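PDB 2IMH: hypothetical protein UNP Q5LQD5_SILPO from Silicibacter pomeroyi, which is of unknown function and belongs to the DUF1028 family. Local coordinates for residues F142-L147 against Q195-A200; L169-H172 against P176-T179. All coordinates share one frame; numbering follows the deposited sequence. Where two conformers were deposited one is given.

After building most of both sheets, the chain enters helix 142-155, which supplies 142-147, and then strand 165-172, the first arm of a hairpin. Contact 2 closes the short loop of three residues between 169-172 and 176-179. The second arm, strand 175-182, leads on to helix 189-200, whose last residues return to helix 142-155 in contact 1 and close a loop of 47 residues. Contact 2 is therefore nested inside contact 1. The two meet directly where Phe142, Glu143 and Leu146 pack on Val170, the closest approach being 3.8 Å from Leu146 CD1 to Val170 CG2. Together they set a helix pair against one face of the six-stranded antiparallel sheet, near its 175-182 edge.

Contact 1 (F142-L147 against Q195-A200); sequences FERRLL and QLYQKA
Helix segments 142-147 and 195-200 run nearly antiparallel, at 172°, with axes 11.7 Å apart and Glu143 level with Tyr197. That spacing is wide for two helices, and the ring of Tyr197 bridges it. Its chi1 of 167°, which turns CG away from the backbone N, carries the ring across to the first helix. Glu143 meets it first: its CB sits tightly against Tyr197 CE1 at 3.3 Å, and its chain then bends at chi2, leaving the carboxylate plane 28° from the ring. Glu143 OE1 stays 4.0 Å from Tyr197 OH, so the two polar groups are merely neighbours. Leu147 comes in nearer the root of the ring, CD1 lying 4.0 Å from Tyr197 CD2, while the aliphatic part of Arg144 brings CG to 4.1 Å from Tyr197 CE2. With a serine in place of Tyr197, Glu143 CB and Leu147 CD1 would probably lose their shared apolar partner and a gap would open between the helices. On the sheet side, Leu147 rests on Met168, and Tyr197 and Leu196 on Leu180. This is an antiparallel helix pair lying side by side on one face of a beta-sheet, as in layered alpha+beta folds built on antiparallel sheets.

Contact 2 (L169-H172 against P176-T179); sequences LVLH and PPVT
Val170 and Val178 form an antiparallel hydrogen-bonded pair, and both backbone bonds between these segments belong to it. Val170 N donates to Val178 O at 2.8 Å, approaching in the carbonyl plane, and Val178 N answers to Val170 O at 2.9 Å with an N-H...O angle of 172°, almost straight. Val178 O also faces Leu169 CA at 3.3 Å, a CA-H...O contact beside the stronger bond. Leu169 and Thr179 make up the neighbouring non-hydrogen-bonded pair.

Towards the turn a water takes over. It donates to Val170 O and to Pro176 O, 2.8 Å from each, so Val170 O accepts two hydrogens. The strands have parted here, with His172 N 5.5 Å from Pro176 O, and the water gives that carbonyl a donor. Neither Pro176 nor Pro177 has an N-H to offer.

Van der Waals contacts lie on both faces. Val170 and Val178 flank each other on the face packed by helix 142-155, their CB atoms 4.3 Å apart. On the reverse face Leu169, whose CG is swung trans to the backbone N (chi1 175°), carries CD1 over to 3.8 Å from Thr179 CB. Leu171 also reaches across, its CD2 3.7 Å from Pro177 CB, and packs on Ile17 and Leu37 besides.

Strand 165-172 is hydrogen-bonded on its other side to Gly19 and Ile17 of strand 16-23, while strand 175-182 is outermost within the chain. The arrangement is a beta hairpin that finishes one edge of the six-stranded antiparallel sheet.

Contact 1 (F142-L147 against Q195-A200)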
ATOM      1  N   PHE A 142       1.487   2.908  12.884  1.00 21.38           N
ATOM      2  CA  PHE A 142       1.145   3.096  11.463  1.00 20.09           C
ATOM      3  C   PHE A 142       0.759   1.792  10.769  1.00 19.95           C
ATOM      4  O   PHE A 142      -0.291   1.705  10.128  1.00 19.07           O
ATOM      5  CB  PHE A 142       2.334   3.752  10.765  1.00 19.94           C
ATOM      6  CG  PHE A 142       2.132   4.054   9.301  1.00 18.37           C
ATOM      7  CD1 PHE A 142       1.067   4.830   8.867  1.00 18.16           C
ATOM      8  CD2 PHE A 142       3.059   3.629   8.372  1.00 17.36           C
ATOM      9  CE1 PHE A 142       0.921   5.144   7.516  1.00 18.25           C
ATOM     10  CE2 PHE A 142       2.922   3.941   7.016  1.00 18.95           C
ATOM     11  CZ  PHE A 142       1.850   4.681   6.590  1.00 18.83           C
ATOM     12  N   GLU A 143       1.601   0.771  10.915  1.00 19.46           N
ATOM     13  CA  GLU A 143       1.360  -0.523  10.257  1.00 20.37           C
ATOM     14  C   GLU A 143       0.050  -1.176  10.690  1.00 19.70           C
ATOM     15  O   GLU A 143      -0.651  -1.766   9.872  1.00 19.09           O
ATOM     16  CB  GLU A 143       2.520  -1.470  10.540  1.00 21.37           C
ATOM     17  CG  GLU A 143       3.846  -0.994   9.958  1.00 24.06           C
ATOM     18  CD  GLU A 143       4.596   0.028  10.816  1.00 28.24           C
ATOM     19  OE1 GLU A 143       4.105   0.447  11.893  1.00 27.86           O
ATOM     20  OE2 GLU A 143       5.706   0.416  10.397  1.00 31.16           O
ATOM     21  N   ARG A 144      -0.266  -1.074  11.978  1.00 18.89           N
ATOM     22  CA  ARG A 144      -1.496  -1.646  12.508  1.00 18.92           C
ATOM     23  C   ARG A 144      -2.719  -0.859  12.069  1.00 17.95           C
ATOM     24  O   ARG A 144      -3.814  -1.416  12.004  1.00 17.89           O
ATOM     25  CB  ARG A 144      -1.445  -1.762  14.044  1.00 19.22           C
ATOM     26  CG  ARG A 144      -0.419  -2.778  14.548  1.00 21.28           C
ATOM     27  CD  ARG A 144      -0.355  -2.771  16.095  1.00 22.59           C
ATOM     28  NE  ARG A 144      -1.557  -3.385  16.673  1.00 32.68           N
ATOM     29  CZ  ARG A 144      -1.934  -3.305  17.954  1.00 35.30           C
ATOM     30  NH1 ARG A 144      -1.205  -2.632  18.848  1.00 36.08           N
ATOM     31  NH2 ARG A 144      -3.057  -3.913  18.345  1.00 36.44           N
ATOM     32  N   ARG A 145      -2.530   0.430  11.775  1.00 17.70           N
ATOM     33  CA  ARG A 145      -3.609   1.266  11.233  0.50 17.71           C
ATOM     34  C   ARG A 145      -3.971   0.782   9.834  1.00 17.56           C
ATOM     35  O   ARG A 145      -5.149   0.691   9.484  1.00 17.53           O
ATOM     36  CB  ARG A 145      -3.191   2.742  11.199  0.50 18.25           C
ATOM     37  CG  ARG A 145      -3.551   3.507  12.466  0.50 19.06           C
ATOM     38  CD  ARG A 145      -2.466   4.468  12.911  0.50 21.22           C
ATOM     39  NE  ARG A 145      -2.147   5.531  11.955  0.50 19.94           N
ATOM     40  CZ  ARG A 145      -1.011   6.222  11.976  0.50 21.29           C
ATOM     41  NH1 ARG A 145      -0.785   7.167  11.080  0.50 21.78           N
ATOM     42  NH2 ARG A 145      -0.087   5.961  12.890  0.50 19.74           N
ATOM     43  N   LEU A 146      -2.939   0.465   9.043  1.00 16.89           N
ATOM     44  CA  LEU A 146      -3.141  -0.079   7.699  1.00 16.53           C
ATOM     45  C   LEU A 146      -3.881  -1.398   7.790  1.00 16.93           C
ATOM     46  O   LEU A 146      -4.854  -1.622   7.073  1.00 17.05           O
ATOM     47  CB  LEU A 146      -1.807  -0.244   6.964  1.00 16.57           C
ATOM     48  CG  LEU A 146      -1.065   1.051   6.586  1.00 15.39           C
ATOM     49  CD1 LEU A 146       0.351   0.714   6.121  1.00 13.98           C
ATOM     50  CD2 LEU A 146      -1.829   1.868   5.520  1.00 15.30           C
ATOM     51  N   LEU A 147      -3.455  -2.264   8.711  1.00 17.17           N
ATOM     52  CA  LEU A 147      -4.152  -3.545   8.906  1.00 17.54           C
ATOM     53  C   LEU A 147      -5.613  -3.343   9.317  1.00 17.43           C
ATOM     54  O   LEU A 147      -6.507  -4.024   8.806  1.00 17.79           O
ATOM     55  CB  LEU A 147      -3.413  -4.430   9.912  1.00 18.28           C
ATOM     56  CG  LEU A 147      -2.087  -5.039   9.436  1.00 18.60           C
ATOM     57  CD1 LEU A 147      -1.281  -5.635  10.605  1.00 21.52           C
ATOM     58  CD2 LEU A 147      -2.303  -6.097   8.342  1.00 20.48           C
ATOM     59  N   GLN A 195      -0.352 -12.126  10.945  1.00 18.47           N
ATOM     60  CA  GLN A 195       0.594 -13.070  11.552  1.00 18.67           C
ATOM     61  C   GLN A 195       1.996 -12.801  11.021  1.00 17.93           C
ATOM     62  O   GLN A 195       2.975 -12.794  11.783  1.00 16.48           O
ATOM     63  CB  GLN A 195       0.207 -14.507  11.232  1.00 19.42           C
ATOM     64  CG  GLN A 195      -0.854 -15.110  12.142  1.00 22.81           C
ATOM     65  CD  GLN A 195      -0.937 -16.620  11.967  1.00 26.70           C
ATOM     66  OE1 GLN A 195      -1.244 -17.107  10.871  1.00 30.57           O
ATOM     67  NE2 GLN A 195      -0.655 -17.370  13.040  1.00 29.14           N
ATOM     68  N   LEU A 196       2.090 -12.590   9.708  1.00 16.34           N
ATOM     69  CA  LEU A 196       3.388 -12.340   9.085  1.00 16.14           C
ATOM     70  C   LEU A 196       3.984 -11.039   9.600  1.00 15.79           C
ATOM     71  O   LEU A 196       5.189 -10.955   9.880  1.00 15.56           O
ATOM     72  CB  LEU A 196       3.239 -12.300   7.554  1.00 16.61           C
ATOM     73  CG  LEU A 196       4.455 -11.878   6.713  1.00 15.10           C
ATOM     74  CD1 LEU A 196       5.677 -12.767   6.968  1.00 15.87           C
ATOM     75  CD2 LEU A 196       4.057 -11.918   5.259  1.00 17.04           C
ATOM     76  N   TYR A 197       3.135 -10.024   9.725  1.00 15.68           N
ATOM     77  CA  TYR A 197       3.552  -8.737  10.274  1.00 15.76           C
ATOM     78  C   TYR A 197       4.153  -8.880  11.684  1.00 16.22           C
ATOM     79  O   TYR A 197       5.211  -8.308  11.963  1.00 16.30           O
ATOM     80  CB  TYR A 197       2.384  -7.735  10.254  1.00 17.19           C
ATOM     81  CG  TYR A 197       2.683  -6.524  11.094  1.00 17.10           C
ATOM     82  CD1 TYR A 197       3.476  -5.493  10.603  1.00 20.34           C
ATOM     83  CD2 TYR A 197       2.195  -6.426  12.396  1.00 19.12           C
ATOM     84  CE1 TYR A 197       3.774  -4.373  11.391  1.00 21.00           C
ATOM     85  CE2 TYR A 197       2.480  -5.310  13.191  1.00 21.11           C
ATOM     86  CZ  TYR A 197       3.272  -4.297  12.676  1.00 21.31           C
ATOM     87  OH  TYR A 197       3.555  -3.200  13.459  1.00 25.79           O
ATOM     88  N   GLN A 198       3.499  -9.638  12.559  1.00 16.01           N
ATOM     89  CA  GLN A 198       4.031  -9.826  13.907  0.50 16.32           C
ATOM     90  C   GLN A 198       5.389 -10.510  13.870  1.00 16.50           C
ATOM     91  O   GLN A 198       6.323 -10.109  14.594  1.00 17.37           O
ATOM     92  CB  GLN A 198       3.053 -10.590  14.802  0.50 16.24           C
ATOM     93  CG  GLN A 198       1.734  -9.854  15.076  0.50 16.39           C
ATOM     94  CD  GLN A 198       1.905  -8.444  15.621  0.50 15.92           C
ATOM     95  OE1 GLN A 198       1.071  -7.578  15.363  0.50 21.27           O
ATOM     96  NE2 GLN A 198       2.975  -8.205  16.375  0.50 15.45           N
ATOM     97  N   LYS A 199       5.519 -11.519  13.020  1.00 15.87           N
ATOM     98  CA  LYS A 199       6.777 -12.237  12.910  1.00 16.54           C
ATOM     99  C   LYS A 199       7.888 -11.341  12.351  1.00 15.81           C
ATOM    100  O   LYS A 199       9.046 -11.462  12.748  1.00 16.08           O
ATOM    101  CB  LYS A 199       6.600 -13.486  12.055  1.00 16.97           C
ATOM    102  CG  LYS A 199       5.875 -14.615  12.795  1.00 17.85           C
ATOM    103  CD  LYS A 199       5.623 -15.815  11.874  1.00 19.21           C
ATOM    104  CE  LYS A 199       5.057 -17.026  12.647  1.00 19.71           C
ATOM    105  NZ  LYS A 199       3.724 -16.824  13.281  1.00 21.06           N
ATOM    106  N   ALA A 200       7.514 -10.429  11.449  1.00 15.54           N
ATOM    107  CA  ALA A 200       8.497  -9.619  10.733  1.00 16.00           C
ATOM    108  C   ALA A 200       8.959  -8.405  11.536  1.00 16.08           C
ATOM    109  O   ALA A 200       9.919  -7.709  11.142  1.00 17.24           O
ATOM    110  CB  ALA A 200       7.955  -9.200   9.354  1.00 16.39           C
TER

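Contact 2 (L169-H172 against P176-T179)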
ATOM      1  N   LEU A 169       3.086  -2.570   2.294  1.00 15.94           N
ATOM      2  CA  LEU A 169       4.386  -2.069   1.903  1.00 15.24           C
ATOM      3  C   LEU A 169       4.610  -0.804   2.710  1.00 15.54           C
ATOM      4  O   LEU A 169       3.791   0.124   2.628  1.00 14.88           O
ATOM      5  CB  LEU A 169       4.407  -1.755   0.404  1.00 15.83           C
ATOM      6  CG  LEU A 169       5.699  -1.106  -0.103  1.00 14.75           C
ATOM      7  CD1 LEU A 169       6.842  -2.119   0.037  1.00 16.20           C
ATOM      8  CD2 LEU A 169       5.585  -0.598  -1.551  1.00 15.82           C
ATOM      9  N   VAL A 170       5.701  -0.757   3.472  1.00 14.05           N
ATOM     10  CA  VAL A 170       6.014   0.435   4.268  1.00 14.79           C
ATOM     11  C   VAL A 170       7.483   0.788   4.122  1.00 15.06           C
ATOM     12  O   VAL A 170       8.356  -0.082   4.227  1.00 15.63           O
ATOM     13  CB  VAL A 170       5.648   0.266   5.762  1.00 15.30           C
ATOM     14  CG1 VAL A 170       6.102   1.511   6.593  1.00 14.75           C
ATOM     15  CG2 VAL A 170       4.129   0.020   5.921  1.00 16.62           C
ATOM     16  N   LEU A 171       7.740   2.075   3.891  1.00 15.36           N
ATOM     17  CA  LEU A 171       9.092   2.579   3.619  1.00 15.42           C
ATOM     18  C   LEU A 171       9.440   3.718   4.559  1.00 15.65           C
ATOM     19  O   LEU A 171       8.606   4.556   4.863  1.00 15.74           O
ATOM     20  CB  LEU A 171       9.186   3.100   2.179  1.00 15.62           C
ATOM     21  CG  LEU A 171       8.703   2.177   1.046  1.00 15.75           C
ATOM     22  CD1 LEU A 171       8.852   2.891  -0.295  1.00 15.79           C
ATOM     23  CD2 LEU A 171       9.498   0.866   1.067  1.00 17.79           C
ATOM     24  N   HIS A 172      10.695   3.759   4.988  1.00 15.92           N
ATOM     25  CA  HIS A 172      11.192   4.834   5.836  1.00 16.56           C
ATOM     26  C   HIS A 172      12.707   4.872   5.652  1.00 17.03           C
ATOM     27  O   HIS A 172      13.325   3.819   5.534  1.00 16.86           O
ATOM     28  CB  HIS A 172      10.887   4.534   7.288  1.00 17.40           C
ATOM     29  CG  HIS A 172      11.306   5.629   8.214  1.00 18.00           C
ATOM     30  ND1 HIS A 172      12.585   5.725   8.722  1.00 19.56           N
ATOM     31  CD2 HIS A 172      10.632   6.709   8.679  1.00 20.81           C
ATOM     32  CE1 HIS A 172      12.675   6.807   9.479  1.00 20.25           C
ATOM     33  NE2 HIS A 172      11.500   7.416   9.478  1.00 21.39           N
ATOM     34  N   PRO A 176      14.899  -0.835   6.481  1.00 16.64           N
ATOM     35  CA  PRO A 176      14.779  -1.518   5.199  1.00 16.49           C
ATOM     36  C   PRO A 176      13.296  -1.576   4.812  1.00 16.87           C
ATOM     37  O   PRO A 176      12.437  -1.424   5.669  1.00 16.50           O
ATOM     38  CB  PRO A 176      15.331  -2.919   5.490  1.00 17.33           C
ATOM     39  CG  PRO A 176      15.148  -3.116   6.954  1.00 17.75           C
ATOM     40  CD  PRO A 176      15.241  -1.752   7.589  1.00 16.71           C
ATOM     41  N   PRO A 177      12.998  -1.758   3.522  1.00 16.64           N
ATOM     42  CA  PRO A 177      11.574  -1.812   3.168  1.00 17.03           C
ATOM     43  C   PRO A 177      10.861  -2.925   3.918  1.00 17.17           C
ATOM     44  O   PRO A 177      11.425  -3.999   4.120  1.00 17.28           O
ATOM     45  CB  PRO A 177      11.603  -2.130   1.668  1.00 16.91           C
ATOM     46  CG  PRO A 177      12.903  -1.563   1.197  1.00 17.26           C
ATOM     47  CD  PRO A 177      13.860  -1.925   2.338  1.00 17.11           C
ATOM     48  N   VAL A 178       9.642  -2.659   4.367  1.00 16.88           N
ATOM     49  CA  VAL A 178       8.833  -3.706   4.972  1.00 17.42           C
ATOM     50  C   VAL A 178       7.837  -4.059   3.888  1.00 17.16           C
ATOM     51  O   VAL A 178       6.916  -3.287   3.601  1.00 16.71           O
ATOM     52  CB  VAL A 178       8.138  -3.241   6.267  1.00 17.98           C
ATOM     53  CG1 VAL A 178       7.139  -4.266   6.724  1.00 18.18           C
ATOM     54  CG2 VAL A 178       9.187  -2.983   7.373  1.00 20.02           C
ATOM     55  N   THR A 179       8.099  -5.175   3.221  1.00 16.45           N
ATOM     56  CA  THR A 179       7.239  -5.643   2.142  1.00 16.59           C
ATOM     57  C   THR A 179       6.721  -7.022   2.573  1.00 16.41           C
ATOM     58  O   THR A 179       7.502  -7.962   2.727  1.00 16.50           O
ATOM     59  CB  THR A 179       7.968  -5.710   0.772  1.00 17.24           C
ATOM     60  OG1 THR A 179       7.205  -6.543  -0.103  1.00 17.53           O
ATOM     61  CG2 THR A 179       9.376  -6.332   0.897  1.00 17.63           C
TER
HETATM   62  O   HOH W   1      10.251   0.297   6.234  1.00 17.53           O